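PDB 3OCO: hemolysin-like protein containing CBS domains from Oenococcus oeni, which is of unknown function, this piece being the paired CBS domains of a probable membrane protein whose family is tentatively linked to flavin adenine dinucleotide binding. Local coordinates for residues A[91-103]-A[110-123]. Sequence-based numbering, arbitrary orientation.
Sequences IMRDIVSVPENMK and EMSAHRVPMAIVID
Val96 and Val98 of strand 96-99 are zipped to residues 118-122 by four backbone hydrogen bonds in parallel register. Val96 N gives to Met118 O and Val98 N to Ile120 O, while Val96 O receives Ile120 N at 2.7 Å and Val98 O receives Ile122 N. Each valine thus spends both its backbone groups on this partner, and Ala119 CA and Val121 CA add CA-H...O contacts to the same two carbonyls.

On the face carrying Val96, Val98, Ala119 and Val121, helix 104-113 packs against the strands. With Val96 CG1 at chi1 70°, CG2 is left anti to the backbone N, and Val96 CG2 sits squarely over the His114 ring, 3.6 Å from its centroid and 7° off the normal, a CH-pi contact. Val96 CG1 meets Val116 CG2 tightly at 3.4 Å, with Met111 CG and Ala119 CB farther off. The imidazole is steadied by His114 ND1, which donates in the ring plane to Glu110 O at 3.1 Å, a carbonyl that also takes His114 N. A Schellman motif at Arg115 then ends the helix and turns the chain toward strand 119-122.

On the other face, Ile120 CD1 presses on Ile95 CB at 3.3 Å, the two side chains crossing nearly at right angles, and Ile122 CD1 rests on Ser97 CB.

Beyond the strand, Glu100 lays CG across Val121 CG1; its OE2 is hydrogen-bonded to Ser129 OG, on strand 128-132.

In this beta-alpha-beta unit of the second CBS domain, beta-branched residues suit the extended strands and small Ala119 lies beside Val96 and Val98; backbone bonding sets the register, while Val96 methyls pack against His114 and Val116 where the helix ends.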
ATOM      1  N   ILE A  91     -12.936 -14.695   4.659  1.00 23.27           N
ATOM      2  CA  ILE A  91     -11.831 -14.053   3.925  1.00 30.27           C
ATOM      3  C   ILE A  91     -10.526 -13.799   4.726  1.00 44.37           C
ATOM      4  O   ILE A  91      -9.460 -13.622   4.149  1.00 41.41           O
ATOM      5  CB  ILE A  91     -12.270 -12.720   3.256  1.00 25.72           C
ATOM      6  CG1 ILE A  91     -12.686 -11.680   4.299  1.00 22.84           C
ATOM      7  CG2 ILE A  91     -13.389 -12.948   2.234  1.00 22.26           C
ATOM      8  CD1 ILE A  91     -12.965 -10.320   3.685  1.00 33.93           C
HETATM    9  N   MSE A  92     -10.617 -13.774   6.049  1.00 45.79           N
HETATM   10  CA  MSE A  92      -9.473 -13.474   6.919  1.00 31.93           C
HETATM   11  C   MSE A  92      -8.173 -14.198   6.545  1.00 26.58           C
HETATM   12  O   MSE A  92      -8.188 -15.380   6.202  1.00 34.63           O
HETATM   13  CB  MSE A  92      -9.876 -13.841   8.342  1.00 32.95           C
HETATM   14  CG  MSE A  92      -8.866 -13.583   9.428  1.00 43.07           C
HETATM   15 SE   MSE A  92      -9.627 -14.256  11.122  0.78 45.24          SE
HETATM   16  CE  MSE A  92      -9.136 -16.135  10.919  1.00 45.76           C
ATOM     17  N   ARG A  93      -7.042 -13.504   6.630  1.00 23.17           N
ATOM     18  CA  ARG A  93      -5.748 -14.147   6.391  1.00 29.15           C
ATOM     19  C   ARG A  93      -4.779 -13.884   7.534  1.00 32.26           C
ATOM     20  O   ARG A  93      -5.016 -12.990   8.341  1.00 27.80           O
ATOM     21  CB  ARG A  93      -5.138 -13.728   5.040  1.00 41.34           C
ATOM     22  CG  ARG A  93      -5.576 -12.377   4.535  1.00 45.02           C
ATOM     23  CD  ARG A  93      -6.157 -12.462   3.132  1.00 51.86           C
ATOM     24  NE  ARG A  93      -5.150 -12.304   2.091  1.00 54.39           N
ATOM     25  CZ  ARG A  93      -5.348 -12.595   0.810  1.00 60.26           C
ATOM     26  NH1 ARG A  93      -4.373 -12.429  -0.071  1.00 62.39           N
ATOM     27  NH2 ARG A  93      -6.519 -13.066   0.409  1.00 65.40           N
ATOM     28  N   ASP A  94      -3.698 -14.663   7.581  1.00 42.86           N
ATOM     29  CA  ASP A  94      -2.795 -14.750   8.745  1.00 51.51           C
ATOM     30  C   ASP A  94      -1.995 -13.500   9.071  1.00 44.62           C
ATOM     31  O   ASP A  94      -1.706 -12.686   8.205  1.00 43.77           O
ATOM     32  CB  ASP A  94      -1.781 -15.881   8.560  1.00 55.32           C
ATOM     33  CG  ASP A  94      -2.424 -17.237   8.514  1.00 65.51           C
ATOM     34  OD1 ASP A  94      -3.617 -17.332   8.865  1.00 67.10           O
ATOM     35  OD2 ASP A  94      -1.729 -18.205   8.134  1.00 69.00           O
ATOM     36  N   ILE A  95      -1.605 -13.374  10.330  1.00 38.94           N
ATOM     37  CA  ILE A  95      -0.654 -12.349  10.708  1.00 36.49           C
ATOM     38  C   ILE A  95       0.511 -12.986  11.404  1.00 43.48           C
ATOM     39  O   ILE A  95       0.544 -14.204  11.585  1.00 52.92           O
ATOM     40  CB  ILE A  95      -1.281 -11.278  11.597  1.00 38.66           C
ATOM     41  CG1 ILE A  95      -2.083 -11.909  12.743  1.00 46.17           C
ATOM     42  CG2 ILE A  95      -2.186 -10.397  10.754  1.00 29.88           C
ATOM     43  CD1 ILE A  95      -1.306 -12.105  14.049  1.00 46.66           C
ATOM     44  N   VAL A  96       1.491 -12.168  11.758  1.00 43.24           N
ATOM     45  CA  VAL A  96       2.555 -12.614  12.641  1.00 43.14           C
ATOM     46  C   VAL A  96       2.592 -11.684  13.863  1.00 46.49           C
ATOM     47  O   VAL A  96       2.316 -10.486  13.762  1.00 45.71           O
ATOM     48  CB  VAL A  96       3.910 -12.694  11.912  1.00 39.97           C
ATOM     49  CG1 VAL A  96       4.422 -11.300  11.569  1.00 31.74           C
ATOM     50  CG2 VAL A  96       4.923 -13.453  12.753  1.00 48.98           C
ATOM     51  N   SER A  97       2.879 -12.241  15.031  1.00 42.41           N
ATOM     52  CA  SER A  97       2.959 -11.413  16.220  1.00 41.04           C
ATOM     53  C   SER A  97       4.409 -11.269  16.642  1.00 40.14           C
ATOM     54  O   SER A  97       5.227 -12.174  16.439  1.00 33.90           O
ATOM     55  CB  SER A  97       2.098 -11.991  17.349  1.00 51.47           C
ATOM     56  OG  SER A  97       2.517 -13.294  17.714  1.00 55.89           O
ATOM     57  N   VAL A  98       4.732 -10.112  17.204  1.00 43.55           N
ATOM     58  CA  VAL A  98       6.102  -9.814  17.604  1.00 37.61           C
ATOM     59  C   VAL A  98       6.052  -9.009  18.895  1.00 40.12           C
ATOM     60  O   VAL A  98       5.089  -8.265  19.106  1.00 47.44           O
ATOM     61  CB  VAL A  98       6.846  -8.983  16.516  1.00 44.20           C
ATOM     62  CG1 VAL A  98       6.648  -9.591  15.124  1.00 47.47           C
ATOM     63  CG2 VAL A  98       6.381  -7.537  16.508  1.00 38.00           C
ATOM     64  N   PRO A  99       7.094  -9.142  19.753  1.00 30.04           N
ATOM     65  CA  PRO A  99       7.173  -8.413  21.028  1.00 33.79           C
ATOM     66  C   PRO A  99       7.501  -6.938  20.825  1.00 40.44           C
ATOM     67  O   PRO A  99       8.128  -6.590  19.819  1.00 44.48           O
ATOM     68  CB  PRO A  99       8.335  -9.102  21.767  1.00 38.16           C
ATOM     69  CG  PRO A  99       8.896 -10.152  20.818  1.00 34.82           C
ATOM     70  CD  PRO A  99       8.343  -9.867  19.458  1.00 24.50           C
ATOM     71  N   GLU A 100       7.087  -6.086  21.763  1.00 45.26           N
ATOM     72  CA  GLU A 100       7.349  -4.641  21.671  1.00 45.44           C
ATOM     73  C   GLU A 100       8.803  -4.297  21.404  1.00 43.25           C
ATOM     74  O   GLU A 100       9.109  -3.259  20.813  1.00 47.56           O
ATOM     75  CB  GLU A 100       6.915  -3.932  22.951  1.00 49.45           C
ATOM     76  CG  GLU A 100       5.443  -3.656  23.041  1.00 53.48           C
ATOM     77  CD  GLU A 100       4.990  -3.437  24.464  1.00 70.87           C
ATOM     78  OE1 GLU A 100       5.797  -2.956  25.288  1.00 81.01           O
ATOM     79  OE2 GLU A 100       3.826  -3.756  24.768  1.00 77.74           O
ATOM     80  N   ASN A 101       9.708  -5.157  21.846  1.00 45.82           N
ATOM     81  CA  ASN A 101      11.124  -4.825  21.795  1.00 48.32           C
ATOM     82  C   ASN A 101      11.874  -5.381  20.583  1.00 47.18           C
ATOM     83  O   ASN A 101      13.076  -5.177  20.468  1.00 51.10           O
ATOM     84  CB  ASN A 101      11.831  -5.217  23.100  1.00 46.34           C
ATOM     85  CG  ASN A 101      11.702  -6.695  23.406  1.00 64.43           C
ATOM     86  OD1 ASN A 101      12.366  -7.530  22.793  1.00 69.10           O
ATOM     87  ND2 ASN A 101      10.830  -7.028  24.351  1.00 74.02           N
HETATM   88  N   MSE A 102      11.186  -6.071  19.677  1.00 40.38           N
HETATM   89  CA  MSE A 102      11.876  -6.570  18.487  1.00 45.27           C
HETATM   90  C   MSE A 102      12.394  -5.408  17.646  1.00 47.52           C
HETATM   91  O   MSE A 102      11.683  -4.438  17.411  1.00 35.88           O
HETATM   92  CB  MSE A 102      10.972  -7.459  17.633  1.00 50.02           C
HETATM   93  CG  MSE A 102      11.712  -8.609  16.966  1.00 47.34           C
HETATM   94 SE   MSE A 102      10.658  -9.572  15.640  0.72 59.91          SE
HETATM   95  CE  MSE A 102      11.640 -11.259  15.636  1.00146.63           C
ATOM     96  N   LYS A 103      13.645  -5.508  17.208  1.00 56.24           N
ATOM     97  CA  LYS A 103      14.222  -4.499  16.336  1.00 56.02           C
ATOM     98  C   LYS A 103      13.473  -4.496  15.011  1.00 58.74           C
ATOM     99  O   LYS A 103      13.157  -5.549  14.460  1.00 60.28           O
ATOM    100  CB  LYS A 103      15.708  -4.767  16.100  1.00 60.30           C
ATOM    101  CG  LYS A 103      16.651  -3.729  16.699  1.00 66.09           C
ATOM    102  CD  LYS A 103      16.644  -3.770  18.218  1.00 76.58           C
ATOM    103  CE  LYS A 103      17.852  -3.018  18.794  1.00 84.52           C
ATOM    104  NZ  LYS A 103      19.145  -3.589  18.285  1.00 91.52           N
ATOM    105  N   GLU A 110      10.431 -11.093   9.986  1.00 44.52           N
ATOM    106  CA  GLU A 110       9.429 -11.998  10.505  1.00 48.86           C
ATOM    107  C   GLU A 110       8.224 -11.977   9.563  1.00 49.55           C
ATOM    108  O   GLU A 110       7.739 -13.025   9.145  1.00 59.47           O
ATOM    109  CB  GLU A 110       9.031 -11.593  11.926  1.00 62.27           C
ATOM    110  CG  GLU A 110       8.844 -12.765  12.876  1.00 71.47           C
ATOM    111  CD  GLU A 110      10.095 -13.599  13.007  1.00 72.43           C
ATOM    112  OE1 GLU A 110       9.981 -14.833  13.175  1.00 75.38           O
ATOM    113  OE2 GLU A 110      11.192 -13.016  12.931  1.00 72.93           O
HETATM  114  N   MSE A 111       7.754 -10.777   9.228  1.00 36.28           N
HETATM  115  CA  MSE A 111       6.703 -10.607   8.236  1.00 38.87           C
HETATM  116  C   MSE A 111       7.032 -11.279   6.912  1.00 39.86           C
HETATM  117  O   MSE A 111       6.139 -11.700   6.188  1.00 45.57           O
HETATM  118  CB  MSE A 111       6.448  -9.124   7.973  1.00 40.51           C
HETATM  119  CG  MSE A 111       5.846  -8.407   9.151  1.00 36.74           C
HETATM  120 SE   MSE A 111       6.053  -6.491   8.988  0.63 42.59          SE
HETATM  121  CE  MSE A 111       4.557  -6.065   7.819  1.00 41.99           C
ATOM    122  N   SER A 112       8.308 -11.367   6.581  1.00 51.55           N
ATOM    123  CA  SER A 112       8.672 -11.964   5.307  1.00 63.56           C
ATOM    124  C   SER A 112       8.727 -13.487   5.396  1.00 58.69           C
ATOM    125  O   SER A 112       8.267 -14.189   4.493  1.00 57.34           O
ATOM    126  CB  SER A 112       9.997 -11.401   4.803  1.00 66.59           C
ATOM    127  OG  SER A 112      10.397 -12.076   3.627  1.00 72.86           O
ATOM    128  N   ALA A 113       9.287 -13.999   6.484  1.00 46.31           N
ATOM    129  CA  ALA A 113       9.439 -15.438   6.623  1.00 47.24           C
ATOM    130  C   ALA A 113       8.066 -16.090   6.702  1.00 53.75           C
ATOM    131  O   ALA A 113       7.864 -17.192   6.187  1.00 55.46           O
ATOM    132  CB  ALA A 113      10.295 -15.783   7.854  1.00 53.57           C
ATOM    133  N   HIS A 114       7.126 -15.387   7.335  1.00 61.21           N
ATOM    134  CA  HIS A 114       5.762 -15.872   7.554  1.00 58.57           C
ATOM    135  C   HIS A 114       4.829 -15.452   6.417  1.00 58.10           C
ATOM    136  O   HIS A 114       3.665 -15.856   6.377  1.00 60.42           O
ATOM    137  CB  HIS A 114       5.206 -15.315   8.867  1.00 62.45           C
ATOM    138  CG  HIS A 114       5.764 -15.957  10.099  1.00 69.17           C
ATOM    139  ND1 HIS A 114       6.997 -15.626  10.621  1.00 73.64           N
ATOM    140  CD2 HIS A 114       5.242 -16.885  10.937  1.00 74.04           C
ATOM    141  CE1 HIS A 114       7.216 -16.333  11.716  1.00 74.88           C
ATOM    142  NE2 HIS A 114       6.165 -17.105  11.929  1.00 74.82           N
ATOM    143  N   ARG A 115       5.348 -14.619   5.518  1.00 56.09           N
ATOM    144  CA  ARG A 115       4.610 -14.117   4.356  1.00 46.72           C
ATOM    145  C   ARG A 115       3.322 -13.407   4.735  1.00 46.17           C
ATOM    146  O   ARG A 115       2.255 -13.707   4.206  1.00 48.86           O
ATOM    147  CB  ARG A 115       4.333 -15.244   3.362  1.00 43.59           C
ATOM    148  CG  ARG A 115       5.594 -15.937   2.903  1.00 56.44           C
ATOM    149  CD  ARG A 115       5.307 -17.116   1.994  1.00 71.16           C
ATOM    150  NE  ARG A 115       6.547 -17.705   1.493  1.00 83.11           N
ATOM    151  CZ  ARG A 115       7.094 -17.422   0.312  1.00 90.75           C
ATOM    152  NH1 ARG A 115       6.504 -16.561  -0.511  1.00 88.90           N
ATOM    153  NH2 ARG A 115       8.229 -18.010  -0.047  1.00 93.42           N
ATOM    154  N   VAL A 116       3.421 -12.464   5.663  1.00 42.49           N
ATOM    155  CA  VAL A 116       2.270 -11.660   6.039  1.00 36.03           C
ATOM    156  C   VAL A 116       2.620 -10.189   5.840  1.00 38.21           C
ATOM    157  O   VAL A 116       3.787  -9.814   5.918  1.00 36.76           O
ATOM    158  CB  VAL A 116       1.835 -11.928   7.509  1.00 36.34           C
ATOM    159  CG1 VAL A 116       1.470 -13.390   7.698  1.00 45.05           C
ATOM    160  CG2 VAL A 116       2.936 -11.534   8.483  1.00 26.55           C
ATOM    161  N   PRO A 117       1.616  -9.348   5.555  1.00 38.28           N
ATOM    162  CA  PRO A 117       1.890  -7.916   5.446  1.00 38.83           C
ATOM    163  C   PRO A 117       1.531  -7.207   6.752  1.00 36.99           C
ATOM    164  O   PRO A 117       1.556  -5.980   6.849  1.00 26.12           O
ATOM    165  CB  PRO A 117       0.943  -7.469   4.324  1.00 38.90           C
ATOM    166  CG  PRO A 117      -0.056  -8.627   4.133  1.00 41.86           C
ATOM    167  CD  PRO A 117       0.223  -9.649   5.199  1.00 38.37           C
HETATM  168  N   MSE A 118       1.190  -7.986   7.772  1.00 45.40           N
HETATM  169  CA  MSE A 118       0.864  -7.383   9.049  1.00 39.07           C
HETATM  170  C   MSE A 118       1.517  -8.086  10.222  1.00 41.32           C
HETATM  171  O   MSE A 118       1.430  -9.300  10.364  1.00 42.58           O
HETATM  172  CB  MSE A 118      -0.644  -7.287   9.258  1.00 35.45           C
HETATM  173  CG  MSE A 118      -0.991  -6.696  10.624  1.00 38.81           C
HETATM  174 SE   MSE A 118      -2.821  -6.099  10.780  0.86 50.80          SE
HETATM  175  CE  MSE A 118      -3.693  -7.722  11.392  1.00202.83           C
ATOM    176  N   ALA A 119       2.186  -7.298  11.047  1.00 39.73           N
ATOM    177  CA  ALA A 119       2.715  -7.783  12.304  1.00 40.66           C
ATOM    178  C   ALA A 119       1.885  -7.175  13.415  1.00 40.49           C
ATOM    179  O   ALA A 119       1.543  -5.990  13.361  1.00 38.36           O
ATOM    180  CB  ALA A 119       4.147  -7.373  12.450  1.00 40.61           C
ATOM    181  N   ILE A 120       1.547  -7.982  14.417  1.00 30.46           N
ATOM    182  CA  ILE A 120       0.825  -7.467  15.563  1.00 24.82           C
ATOM    183  C   ILE A 120       1.808  -7.368  16.716  1.00 32.81           C
ATOM    184  O   ILE A 120       2.443  -8.369  17.083  1.00 31.60           O
ATOM    185  CB  ILE A 120      -0.378  -8.377  15.959  1.00 34.91           C
ATOM    186  CG1 ILE A 120      -1.506  -8.287  14.933  1.00 44.28           C
ATOM    187  CG2 ILE A 120      -0.963  -7.925  17.257  1.00 23.97           C
ATOM    188  CD1 ILE A 120      -1.123  -8.678  13.550  1.00 51.12           C
ATOM    189  N   VAL A 121       1.949  -6.164  17.270  1.00 29.09           N
ATOM    190  CA  VAL A 121       2.866  -5.943  18.384  1.00 34.50           C
ATOM    191  C   VAL A 121       2.174  -6.280  19.722  1.00 40.18           C
ATOM    192  O   VAL A 121       1.155  -5.668  20.065  1.00 39.02           O
ATOM    193  CB  VAL A 121       3.409  -4.492  18.408  1.00 30.18           C
ATOM    194  CG1 VAL A 121       4.545  -4.369  19.415  1.00 25.23           C
ATOM    195  CG2 VAL A 121       3.903  -4.073  17.033  1.00 29.63           C
ATOM    196  N   ILE A 122       2.728  -7.251  20.460  1.00 40.28           N
ATOM    197  CA  ILE A 122       2.086  -7.818  21.667  1.00 40.81           C
ATOM    198  C   ILE A 122       2.787  -7.395  22.957  1.00 37.91           C
ATOM    199  O   ILE A 122       4.011  -7.367  23.009  1.00 42.23           O
ATOM    200  CB  ILE A 122       2.172  -9.363  21.683  1.00 54.19           C
ATOM    201  CG1 ILE A 122       2.618  -9.925  20.342  1.00 63.52           C
ATOM    202  CG2 ILE A 122       0.871  -9.986  22.109  1.00 62.10           C
ATOM    203  CD1 ILE A 122       3.195 -11.325  20.483  1.00 72.24           C
ATOM    204  N   ASP A 123       2.027  -7.119  24.015  1.00 38.12           N
ATOM    205  CA  ASP A 123       2.640  -6.780  25.300  1.00 37.91           C
ATOM    206  C   ASP A 123       3.075  -8.024  26.091  1.00 44.45           C
ATOM    207  O   ASP A 123       2.947  -9.147  25.612  1.00 46.72           O
ATOM    208  CB  ASP A 123       1.750  -5.846  26.139  1.00 37.48           C
ATOM    209  CG  ASP A 123       0.425  -6.482  26.544  1.00 43.13           C
ATOM    210  OD1 ASP A 123       0.324  -7.731  26.552  1.00 43.09           O
ATOM    211  OD2 ASP A 123      -0.520  -5.723  26.863  1.00 36.08           O
TER